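Local coordinates for DUF1116 domain-containing protein (Enterococcus faecalis, PDB 3CLQ), which is of unknown function but belongs to the AllG family, whose namesake is a subunit of oxamate carbamoyltransferase, so a related role is possible, at residues Ile117-Asn120 and Asn125-Phe128; Asp100-Met105 and Ala240-Leu245; Thr54-Cys59 and Val85-Ala90; Gly268-Val271 and Gly276-Trp279. One frame throughout, in Å; residues are numbered along the deposited sequence.

Contact 1. Residues Ile117-Asn120 and Asn125-Phe128; sequences IIKN and NTAF
N120 ND2 is shared between two acceptors: N125 OD1 across the contact, at 3.1 Å, and S24 OG outside it. This amide pair stands where the beta hairpin of strands 114-120 and 126-130 turns over; the short strand axes run 154° apart and approach to 4.7 Å. N125 brings its amide to N120 through a chi1 of 66°, which sets CG between the backbone N and carbonyl carbon. The two amide planes are turned 65° against each other, and the N120 ND2 hydrogen bond is bent, its donor tilted out of the N125 carbonyl plane. N120 OD1 is fixed as well, by the backbone N of K25 and of T122, so that both ends of the amide are held and its rotation is defined. In the backbone, N120 N gives a 2.6 Å hydrogen bond to N125 O.

Farther along, I118 and A127 form an antiparallel hydrogen-bonded pair, with A127 N to I118 O at 2.9 Å and I118 N to A127 O at 3.2 Å. Between this pair and the N120 end lies the non-hydrogen-bonded pair K119 and T126. Strand 26-33 borders the other side of 114-120, and 126-130 is an outermost strand of this antiparallel sheet within the chain. Helix 234-247 packs on the face carrying A127 and touches N120 and N125. On the K119 and T126 face the side chains of I117 and T126 lie alongside each other and point the same way. I117 CG2 also approaches the F128 ring obliquely, 3.8 Å from CE1.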
loop_
_atom_site.group_PDB
_atom_site.type_symbol
_atom_site.label_atom_id
_atom_site.label_comp_id
_atom_site.label_asym_id
_atom_site.label_seq_id
_atom_site.Cartn_x
_atom_site.Cartn_y
_atom_site.Cartn_z
ATOM N N ILE B 117 -6.689 9.303 -20.051
ATOM C CA ILE B 117 -8.055 9.596 -20.416
ATOM C C ILE B 117 -8.955 8.896 -19.417
ATOM O O ILE B 117 -8.990 7.662 -19.376
ATOM C CB ILE B 117 -8.390 9.077 -21.789
ATOM C CG1 ILE B 117 -7.280 9.428 -22.766
ATOM C CG2 ILE B 117 -9.689 9.670 -22.242
ATOM C CD1 ILE B 117 -7.114 8.396 -23.863
ATOM N N ILE B 118 -9.675 9.686 -18.630
ATOM C CA ILE B 118 -10.447 9.192 -17.503
ATOM C C ILE B 118 -11.904 9.537 -17.732
ATOM O O ILE B 118 -12.231 10.687 -17.958
ATOM C CB ILE B 118 -9.966 9.857 -16.184
ATOM C CG1 ILE B 118 -8.553 9.412 -15.834
ATOM C CG2 ILE B 118 -10.875 9.513 -15.023
ATOM C CD1 ILE B 118 -7.935 10.268 -14.775
ATOM N N LYS B 119 -12.788 8.559 -17.672
ATOM C CA LYS B 119 -14.157 8.784 -18.099
ATOM C C LYS B 119 -15.066 8.445 -16.952
ATOM O O LYS B 119 -14.851 7.454 -16.288
ATOM C CB LYS B 119 -14.474 7.896 -19.299
ATOM C CG LYS B 119 -15.756 8.209 -20.029
ATOM C CD LYS B 119 -15.815 7.399 -21.334
ATOM C CE LYS B 119 -17.131 6.595 -21.483
ATOM N NZ LYS B 119 -17.193 5.434 -20.510
ATOM N N ASN B 120 -16.075 9.269 -16.701
ATOM C CA ASN B 120 -16.997 8.989 -15.616
ATOM C C ASN B 120 -18.011 7.888 -15.959
ATOM O O ASN B 120 -18.893 8.085 -16.795
ATOM C CB ASN B 120 -17.727 10.260 -15.230
ATOM C CG ASN B 120 -18.353 10.170 -13.853
ATOM O OD1 ASN B 120 -18.649 9.077 -13.353
ATOM N ND2 ASN B 120 -18.566 11.331 -13.227
ATOM N N ASN B 125 -18.819 12.038 -18.212
ATOM C CA ASN B 125 -17.915 13.114 -18.587
ATOM C C ASN B 125 -16.474 12.639 -18.486
ATOM O O ASN B 125 -16.164 11.695 -17.761
ATOM C CB ASN B 125 -18.144 14.355 -17.737
ATOM C CG ASN B 125 -17.787 14.129 -16.280
ATOM O OD1 ASN B 125 -18.505 13.421 -15.562
ATOM N ND2 ASN B 125 -16.674 14.732 -15.826
ATOM N N THR B 126 -15.591 13.297 -19.230
ATOM C CA THR B 126 -14.186 12.896 -19.278
ATOM C C THR B 126 -13.270 13.973 -18.677
ATOM O O THR B 126 -13.509 15.167 -18.840
ATOM C CB THR B 126 -13.738 12.647 -20.744
ATOM O OG1 THR B 126 -14.604 11.703 -21.374
ATOM C CG2 THR B 126 -12.330 12.123 -20.783
ATOM N N ALA B 127 -12.214 13.546 -17.991
ATOM C CA ALA B 127 -11.165 14.479 -17.593
ATOM C C ALA B 127 -9.834 13.986 -18.128
ATOM O O ALA B 127 -9.739 12.848 -18.591
ATOM C CB ALA B 127 -11.107 14.615 -16.116
ATOM N N PHE B 128 -8.815 14.838 -18.058
ATOM C CA PHE B 128 -7.488 14.508 -18.557
ATOM C C PHE B 128 -6.404 15.076 -17.635
ATOM O O PHE B 128 -6.597 16.153 -17.044
ATOM C CB PHE B 128 -7.295 15.167 -19.927
ATOM C CG PHE B 128 -8.378 14.856 -20.932
ATOM C CD1 PHE B 128 -8.321 13.693 -21.705
ATOM C CD2 PHE B 128 -9.427 15.741 -21.133
ATOM C CE1 PHE B 128 -9.309 13.421 -22.654
ATOM C CE2 PHE B 128 -10.427 15.458 -22.067
ATOM C CZ PHE B 128 -10.366 14.294 -22.829
#

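Contact 2. Residues Asp100-Met105 and Ala240-Leu245; sequences DAVGSM and AAKCAL
K242 makes every contact of A240-L245 with D100-M105, meeting D100, A101 and V102 along the length of its side chain. Just before it, A241 O accepts the backbone N of L245 at 2.7 Å, a regular i to i+4 bond of the turn that carries K242. At K242, CG stands anti to the backbone N (chi1 168°), and a bend at chi2 (60°) then lets the remaining, extended chain run past the loop. Its inner methylenes cross V102 obliquely: K242 CB lies 3.9 Å from V102 CG1, and K242 CG and CD each lie 4.0 Å from V102 CG1. Beyond them K242 CE comes to 3.5 Å from A101 O and 3.9 Å from D100 C, which places it beside the loop backbone. No hydrogen bond joins the two segments. The ammonium is instead held by a salt bridge to D246, one turn on in the same helix, and K242 NZ stays 4.8 Å from D100 OD1. R270 NH2 also lies close to K242 NZ, so the carboxylates of D246 and, at longer range, D100 would probably offset two neighbouring positive charges.

The next residue, C243, uses its O to accept N125 ND2 and packs its side chain on A127. L245 closes the segment against I309 and Y313 of helix 309-313. Helix 234-247 is thus placed between strand 126-130 and helix 309-313, while the loop 100-105 runs past K242 with V102 joined by a backbone hydrogen bond to F128 of that strand and G103 bonded to D306.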
loop_
_atom_site.group_PDB
_atom_site.type_symbol
_atom_site.label_atom_id
_atom_site.label_comp_id
_atom_site.label_asym_id
_atom_site.label_seq_id
_atom_site.Cartn_x
_atom_site.Cartn_y
_atom_site.Cartn_z
ATOM N N ASP B 100 -11.202 20.662 -19.262
ATOM C CA ASP B 100 -11.553 19.427 -18.591
ATOM C C ASP B 100 -10.308 18.658 -18.202
ATOM O O ASP B 100 -10.340 17.436 -18.114
ATOM C CB ASP B 100 -12.475 18.583 -19.492
ATOM C CG ASP B 100 -13.856 19.222 -19.667
ATOM O OD1 ASP B 100 -14.229 20.040 -18.797
ATOM O OD2 ASP B 100 -14.567 18.925 -20.652
ATOM N N ALA B 101 -9.202 19.361 -17.981
ATOM C CA ALA B 101 -7.992 18.689 -17.512
ATOM C C ALA B 101 -7.567 19.270 -16.171
ATOM O O ALA B 101 -8.202 20.204 -15.692
ATOM C CB ALA B 101 -6.883 18.846 -18.530
ATOM N N VAL B 102 -6.492 18.734 -15.589
ATOM C CA VAL B 102 -5.790 19.356 -14.433
ATOM C C VAL B 102 -4.279 19.141 -14.533
ATOM O O VAL B 102 -3.823 18.167 -15.118
ATOM C CB VAL B 102 -6.240 18.809 -13.077
ATOM C CG1 VAL B 102 -7.606 19.339 -12.714
ATOM C CG2 VAL B 102 -6.227 17.297 -13.077
ATOM N N GLY B 103 -3.492 20.047 -13.975
ATOM C CA GLY B 103 -2.051 19.954 -14.130
ATOM C C GLY B 103 -1.298 20.097 -12.827
ATOM O O GLY B 103 -1.526 21.045 -12.043
ATOM N N SER B 104 -0.416 19.129 -12.583
ATOM C CA SER B 104 0.459 19.143 -11.410
ATOM C C SER B 104 1.576 20.207 -11.492
ATOM O O SER B 104 2.251 20.335 -12.527
ATOM C CB SER B 104 1.071 17.772 -11.198
ATOM O OG SER B 104 1.925 17.841 -10.074
HETATM N N MSE B 105 1.763 20.932 -10.381
HETATM C CA MSE B 105 2.629 22.120 -10.272
HETATM C C MSE B 105 2.436 23.158 -11.389
HETATM O O MSE B 105 1.414 23.849 -11.447
HETATM C CB MSE B 105 4.104 21.735 -10.140
HETATM C CG MSE B 105 4.421 20.780 -9.005
HETATM SE SE MSE B 105 3.983 21.372 -7.166
HETATM C CE MSE B 105 2.208 20.501 -6.940
ATOM N N ALA B 240 -8.883 11.736 -11.437
ATOM C CA ALA B 240 -10.024 11.109 -10.820
ATOM C C ALA B 240 -10.896 12.166 -10.186
ATOM O O ALA B 240 -12.083 12.268 -10.507
ATOM C CB ALA B 240 -9.565 10.149 -9.768
ATOM N N ALA B 241 -10.303 12.949 -9.289
ATOM C CA ALA B 241 -11.044 14.008 -8.591
ATOM C C ALA B 241 -11.690 15.017 -9.563
ATOM O O ALA B 241 -12.843 15.436 -9.381
ATOM C CB ALA B 241 -10.153 14.719 -7.585
ATOM N N LYS B 242 -10.937 15.399 -10.590
ATOM C CA LYS B 242 -11.438 16.348 -11.565
ATOM C C LYS B 242 -12.670 15.779 -12.244
ATOM O O LYS B 242 -13.669 16.479 -12.482
ATOM C CB LYS B 242 -10.371 16.637 -12.602
ATOM C CG LYS B 242 -10.888 17.391 -13.805
ATOM C CD LYS B 242 -11.487 18.732 -13.437
ATOM C CE LYS B 242 -11.442 19.669 -14.618
ATOM N NZ LYS B 242 -12.365 20.850 -14.425
ATOM N N CYS B 243 -12.586 14.493 -12.554
ATOM C CA CYS B 243 -13.679 13.790 -13.182
ATOM C C CYS B 243 -14.927 13.758 -12.291
ATOM O O CYS B 243 -16.017 14.054 -12.763
ATOM C CB CYS B 243 -13.235 12.392 -13.563
ATOM S SG CYS B 243 -14.534 11.352 -14.259
ATOM N N ALA B 244 -14.772 13.417 -11.014
ATOM C CA ALA B 244 -15.895 13.464 -10.075
ATOM C C ALA B 244 -16.424 14.892 -9.844
ATOM O O ALA B 244 -17.607 15.175 -10.049
ATOM C CB ALA B 244 -15.498 12.838 -8.764
ATOM N N LEU B 245 -15.545 15.793 -9.422
ATOM C CA LEU B 245 -15.914 17.189 -9.225
ATOM C C LEU B 245 -16.698 17.841 -10.394
ATOM O O LEU B 245 -17.758 18.443 -10.185
ATOM C CB LEU B 245 -14.688 18.008 -8.885
ATOM C CG LEU B 245 -14.384 18.224 -7.398
ATOM C CD1 LEU B 245 -15.556 17.775 -6.562
ATOM C CD2 LEU B 245 -13.114 17.538 -6.965
#

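Contact 3. Residues Thr54-Cys59 and Val85-Ala90; sequences TYENMC and VARSGA
Y55 receives the methyl of A86 over one face of its ring, a CH-pi contact in which A86 CB lies 3.6 Å from the ring centroid and only 8° off the normal. The contact sets a type I beta turn, Y55 to M58, against the C-terminal end of helix 79-87. With CG anti to the backbone N (chi1 171°), the tyrosine side chain carries its ring out from the turn to A86. R87 meets the same ring from another side: its NH1 is 3.3 Å from Y55 CE2, near the ring plane at the edge. The ring and guanidinium planes are 86° apart, so the tyrosine turns its edge to a guanidinium face. Next to this, E56 OE2 approaches the aliphatic base of R87, 3.9 Å from CG. At 5.0 Å from R87 NE it makes no salt bridge, though a longer-range attraction is plausible.

In the next shell Q67 bonds to Y55 OH. The turn itself is closed by M58 N to Y55 O, 2.8 Å, and V66 of helix 60-73 packs against both Y55 and the selenomethionine M58. What ties ring and guanidinium together is D83 OD1, one turn earlier in helix 79-87, which takes a hydrogen bond from Y55 OH and a salt bridge from R87 NH1.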
loop_
_atom_site.group_PDB
_atom_site.type_symbol
_atom_site.label_atom_id
_atom_site.label_comp_id
_atom_site.label_asym_id
_atom_site.label_seq_id
_atom_site.Cartn_x
_atom_site.Cartn_y
_atom_site.Cartn_z
ATOM N N THR B 54 -2.148 35.674 -18.137
ATOM C CA THR B 54 -1.300 35.905 -19.294
ATOM C C THR B 54 0.116 35.409 -19.016
ATOM O O THR B 54 0.472 35.146 -17.870
ATOM C CB THR B 54 -1.261 37.378 -19.680
ATOM O OG1 THR B 54 -0.862 38.138 -18.540
ATOM C CG2 THR B 54 -2.631 37.833 -20.121
ATOM N N TYR B 55 0.911 35.280 -20.073
ATOM C CA TYR B 55 2.260 34.766 -19.949
ATOM C C TYR B 55 3.126 35.770 -19.205
ATOM O O TYR B 55 3.840 35.395 -18.276
ATOM C CB TYR B 55 2.850 34.451 -21.322
ATOM C CG TYR B 55 4.319 34.109 -21.291
ATOM C CD1 TYR B 55 4.748 32.852 -20.895
ATOM C CD2 TYR B 55 5.287 35.047 -21.656
ATOM C CE1 TYR B 55 6.095 32.527 -20.862
ATOM C CE2 TYR B 55 6.644 34.731 -21.632
ATOM C CZ TYR B 55 7.039 33.463 -21.234
ATOM O OH TYR B 55 8.375 33.123 -21.201
ATOM N N GLU B 56 3.053 37.040 -19.597
ATOM C CA GLU B 56 3.894 38.058 -18.961
ATOM C C GLU B 56 3.720 38.102 -17.450
ATOM O O GLU B 56 4.654 38.433 -16.728
ATOM C CB GLU B 56 3.666 39.464 -19.546
ATOM C CG GLU B 56 4.040 39.617 -21.004
ATOM C CD GLU B 56 3.078 38.867 -21.894
ATOM O OE1 GLU B 56 1.873 38.835 -21.551
ATOM O OE2 GLU B 56 3.519 38.290 -22.916
ATOM N N ASN B 57 2.537 37.769 -16.954
ATOM C CA ASN B 57 2.358 37.789 -15.509
ATOM C C ASN B 57 2.671 36.466 -14.807
ATOM O O ASN B 57 2.632 36.398 -13.582
ATOM C CB ASN B 57 0.989 38.351 -15.126
ATOM C CG ASN B 57 0.753 39.736 -15.717
ATOM O OD1 ASN B 57 1.693 40.526 -15.888
ATOM N ND2 ASN B 57 -0.498 40.038 -16.044
HETATM N N MSE B 58 3.024 35.431 -15.568
HETATM C CA MSE B 58 3.381 34.132 -14.961
HETATM C C MSE B 58 4.651 34.251 -14.135
HETATM O O MSE B 58 5.351 35.242 -14.219
HETATM C CB MSE B 58 3.549 33.034 -16.005
HETATM C CG MSE B 58 2.263 32.615 -16.681
HETATM SE SE MSE B 58 2.611 31.267 -18.070
HETATM C CE MSE B 58 0.779 30.747 -18.537
ATOM N N CYS B 59 4.949 33.239 -13.335
ATOM C CA CYS B 59 6.054 33.338 -12.398
ATOM C C CYS B 59 7.282 32.636 -12.937
ATOM O O CYS B 59 7.199 31.915 -13.928
ATOM C CB CYS B 59 5.666 32.729 -11.058
ATOM S SG CYS B 59 5.620 30.911 -11.061
ATOM N N VAL B 85 8.884 33.629 -28.508
ATOM C CA VAL B 85 7.664 33.121 -29.138
ATOM C C VAL B 85 6.435 33.243 -28.231
ATOM O O VAL B 85 5.345 33.626 -28.688
ATOM C CB VAL B 85 7.831 31.647 -29.558
ATOM C CG1 VAL B 85 6.625 31.174 -30.370
ATOM C CG2 VAL B 85 9.118 31.471 -30.341
ATOM N N ALA B 86 6.611 32.915 -26.948
ATOM C CA ALA B 86 5.505 32.999 -25.996
ATOM C C ALA B 86 4.942 34.423 -25.884
ATOM O O ALA B 86 3.718 34.615 -25.825
ATOM C CB ALA B 86 5.933 32.470 -24.625
ATOM N N ARG B 87 5.852 35.406 -25.877
ATOM C CA ARG B 87 5.490 36.828 -25.778
ATOM C C ARG B 87 4.820 37.402 -27.033
ATOM O O ARG B 87 4.147 38.436 -26.954
ATOM C CB ARG B 87 6.723 37.675 -25.430
ATOM C CG ARG B 87 7.198 37.523 -24.001
ATOM C CD ARG B 87 8.427 38.367 -23.732
ATOM N NE ARG B 87 8.411 38.869 -22.362
ATOM C CZ ARG B 87 8.742 38.147 -21.293
ATOM N NH1 ARG B 87 9.128 36.887 -21.425
ATOM N NH2 ARG B 87 8.688 38.683 -20.083
ATOM N N SER B 88 5.025 36.751 -28.185
ATOM C CA SER B 88 4.367 37.158 -29.434
ATOM C C SER B 88 2.946 36.614 -29.430
ATOM O O SER B 88 2.651 35.659 -28.712
ATOM C CB SER B 88 5.112 36.601 -30.643
ATOM O OG SER B 88 5.054 35.183 -30.638
ATOM N N GLY B 89 2.069 37.197 -30.247
ATOM C CA GLY B 89 0.653 36.819 -30.195
ATOM C C GLY B 89 0.249 35.395 -30.629
ATOM O O GLY B 89 -0.962 35.075 -30.711
ATOM N N ALA B 90 1.244 34.543 -30.905
ATOM C CA ALA B 90 1.003 33.254 -31.581
ATOM C C ALA B 90 0.701 32.047 -30.675
ATOM O O ALA B 90 0.843 30.906 -31.109
ATOM C CB ALA B 90 2.174 32.916 -32.514
#

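Contact 4. Residues Gly268-Val271 and Gly276-Trp279; sequences GIRV and GNHW
One face of the W279 indole carries the aliphatic part of R270, and the rim of the ring meets G268 O nearly in plane. R270 CG lies 4.0 Å from the centroid of the six-membered ring and 19° off its normal, a CH-pi contact over the face; CD follows, offset toward the rim. G268 O sits 3.9 Å from W279 CZ3. The R270 guanidinium, inclined 23° to the ring, has its CZ 5.6 Å from that centroid, so any cation-pi attraction is weak. Its plane is nearly coplanar with the N277 amide, 13° apart, and the two side chains point the same way.

These residues belong to a beta hairpin: strand 266-271 runs out, and the loop holding G276-W279 leads back into strand 280-283, bonded through I269 and F280. A bend at chi3 turns the R270 guanidinium beyond the tryptophan. R270 NE bonds to T259 OG1 of neighbouring strand 257-263, and W279 NE1 to E98 OE1. The chemistry therefore has two parts: the arginine lays its methylenes against an aromatic face, while the hydrogen bonds to T259 and E98 orient R270 NE and W279 NE1.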
loop_
_atom_site.group_PDB
_atom_site.type_symbol
_atom_site.label_atom_id
_atom_site.label_comp_id
_atom_site.label_asym_id
_atom_site.label_seq_id
_atom_site.Cartn_x
_atom_site.Cartn_y
_atom_site.Cartn_z
ATOM N N GLY B 268 -7.587 30.344 -7.284
ATOM C CA GLY B 268 -8.826 30.444 -8.025
ATOM C C GLY B 268 -9.762 29.259 -7.844
ATOM O O GLY B 268 -9.361 28.085 -7.923
ATOM N N ILE B 269 -11.033 29.569 -7.632
ATOM C CA ILE B 269 -12.020 28.546 -7.414
ATOM C C ILE B 269 -13.236 28.754 -8.299
ATOM O O ILE B 269 -13.423 29.822 -8.849
ATOM C CB ILE B 269 -12.441 28.496 -5.941
ATOM C CG1 ILE B 269 -13.232 29.746 -5.573
ATOM C CG2 ILE B 269 -11.212 28.348 -5.068
ATOM C CD1 ILE B 269 -13.913 29.670 -4.228
ATOM N N ARG B 270 -14.045 27.707 -8.437
ATOM C CA ARG B 270 -15.304 27.771 -9.153
ATOM C C ARG B 270 -16.350 27.225 -8.202
ATOM O O ARG B 270 -16.021 26.389 -7.364
ATOM C CB ARG B 270 -15.208 26.920 -10.406
ATOM C CG ARG B 270 -14.029 27.323 -11.260
ATOM C CD ARG B 270 -14.162 26.772 -12.634
ATOM N NE ARG B 270 -14.193 25.320 -12.547
ATOM C CZ ARG B 270 -14.351 24.504 -13.581
ATOM N NH1 ARG B 270 -14.508 24.999 -14.814
ATOM N NH2 ARG B 270 -14.358 23.194 -13.367
ATOM N N VAL B 271 -17.584 27.706 -8.283
ATOM C CA VAL B 271 -18.639 27.107 -7.483
ATOM C C VAL B 271 -19.794 26.652 -8.354
ATOM O O VAL B 271 -20.094 27.241 -9.387
ATOM C CB VAL B 271 -19.093 27.992 -6.301
ATOM C CG1 VAL B 271 -17.872 28.602 -5.616
ATOM C CG2 VAL B 271 -20.047 29.099 -6.759
ATOM N N GLY B 276 -19.924 27.160 -15.301
ATOM C CA GLY B 276 -18.985 27.434 -16.387
ATOM C C GLY B 276 -17.555 27.654 -15.945
ATOM O O GLY B 276 -17.034 26.938 -15.075
ATOM N N ASN B 277 -16.918 28.648 -16.554
ATOM C CA ASN B 277 -15.548 29.013 -16.219
ATOM C C ASN B 277 -15.491 30.381 -15.545
ATOM O O ASN B 277 -14.556 31.141 -15.747
ATOM C CB ASN B 277 -14.646 28.937 -17.457
ATOM C CG ASN B 277 -14.524 27.508 -18.007
ATOM O OD1 ASN B 277 -14.532 26.538 -17.251
ATOM N ND2 ASN B 277 -14.399 27.382 -19.322
ATOM N N HIS B 278 -16.517 30.685 -14.754
ATOM C CA HIS B 278 -16.525 31.869 -13.889
ATOM C C HIS B 278 -15.576 31.647 -12.693
ATOM O O HIS B 278 -15.807 30.774 -11.856
ATOM C CB HIS B 278 -17.945 32.177 -13.406
ATOM C CG HIS B 278 -18.149 33.609 -13.031
ATOM N ND1 HIS B 278 -17.475 34.212 -11.982
ATOM C CD2 HIS B 278 -18.927 34.575 -13.580
ATOM C CE1 HIS B 278 -17.843 35.476 -11.889
ATOM N NE2 HIS B 278 -18.726 35.720 -12.843
ATOM N N TRP B 279 -14.501 32.433 -12.633
ATOM C CA TRP B 279 -13.421 32.211 -11.667
ATOM C C TRP B 279 -13.475 33.240 -10.552
ATOM O O TRP B 279 -13.744 34.394 -10.805
ATOM C CB TRP B 279 -12.057 32.360 -12.349
ATOM C CG TRP B 279 -11.711 31.278 -13.273
ATOM C CD1 TRP B 279 -11.849 31.285 -14.621
ATOM C CD2 TRP B 279 -11.162 29.998 -12.929
ATOM N NE1 TRP B 279 -11.420 30.092 -15.149
ATOM C CE2 TRP B 279 -10.994 29.282 -14.128
ATOM C CE3 TRP B 279 -10.798 29.387 -11.723
ATOM C CZ2 TRP B 279 -10.476 27.977 -14.156
ATOM C CZ3 TRP B 279 -10.284 28.108 -11.756
ATOM C CH2 TRP B 279 -10.130 27.413 -12.964
#

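How the contacts relate
Along the chain contact 3 closes first; contact 1 then lies inside the long loop closed by contact 2, and contact 4 follows. Contacts 1 and 2, centres 9 Å apart, share a boundary: F128 N makes a probable backbone hydrogen bond to D100 O, and N120 packs on C243. Contact 4, about 14 Å from contact 2 between centres, meets it where K242 NZ and R270 NH2 come within 3.3 Å, like charges with D246 close by. Helix 234-247 therefore packs on the antiparallel sheet of contact 1 and reaches that of contact 4 through K242 and D246. Contact 3 stands apart, its nearest atoms about 8 Å from contact 2, in a peripheral part of the chain.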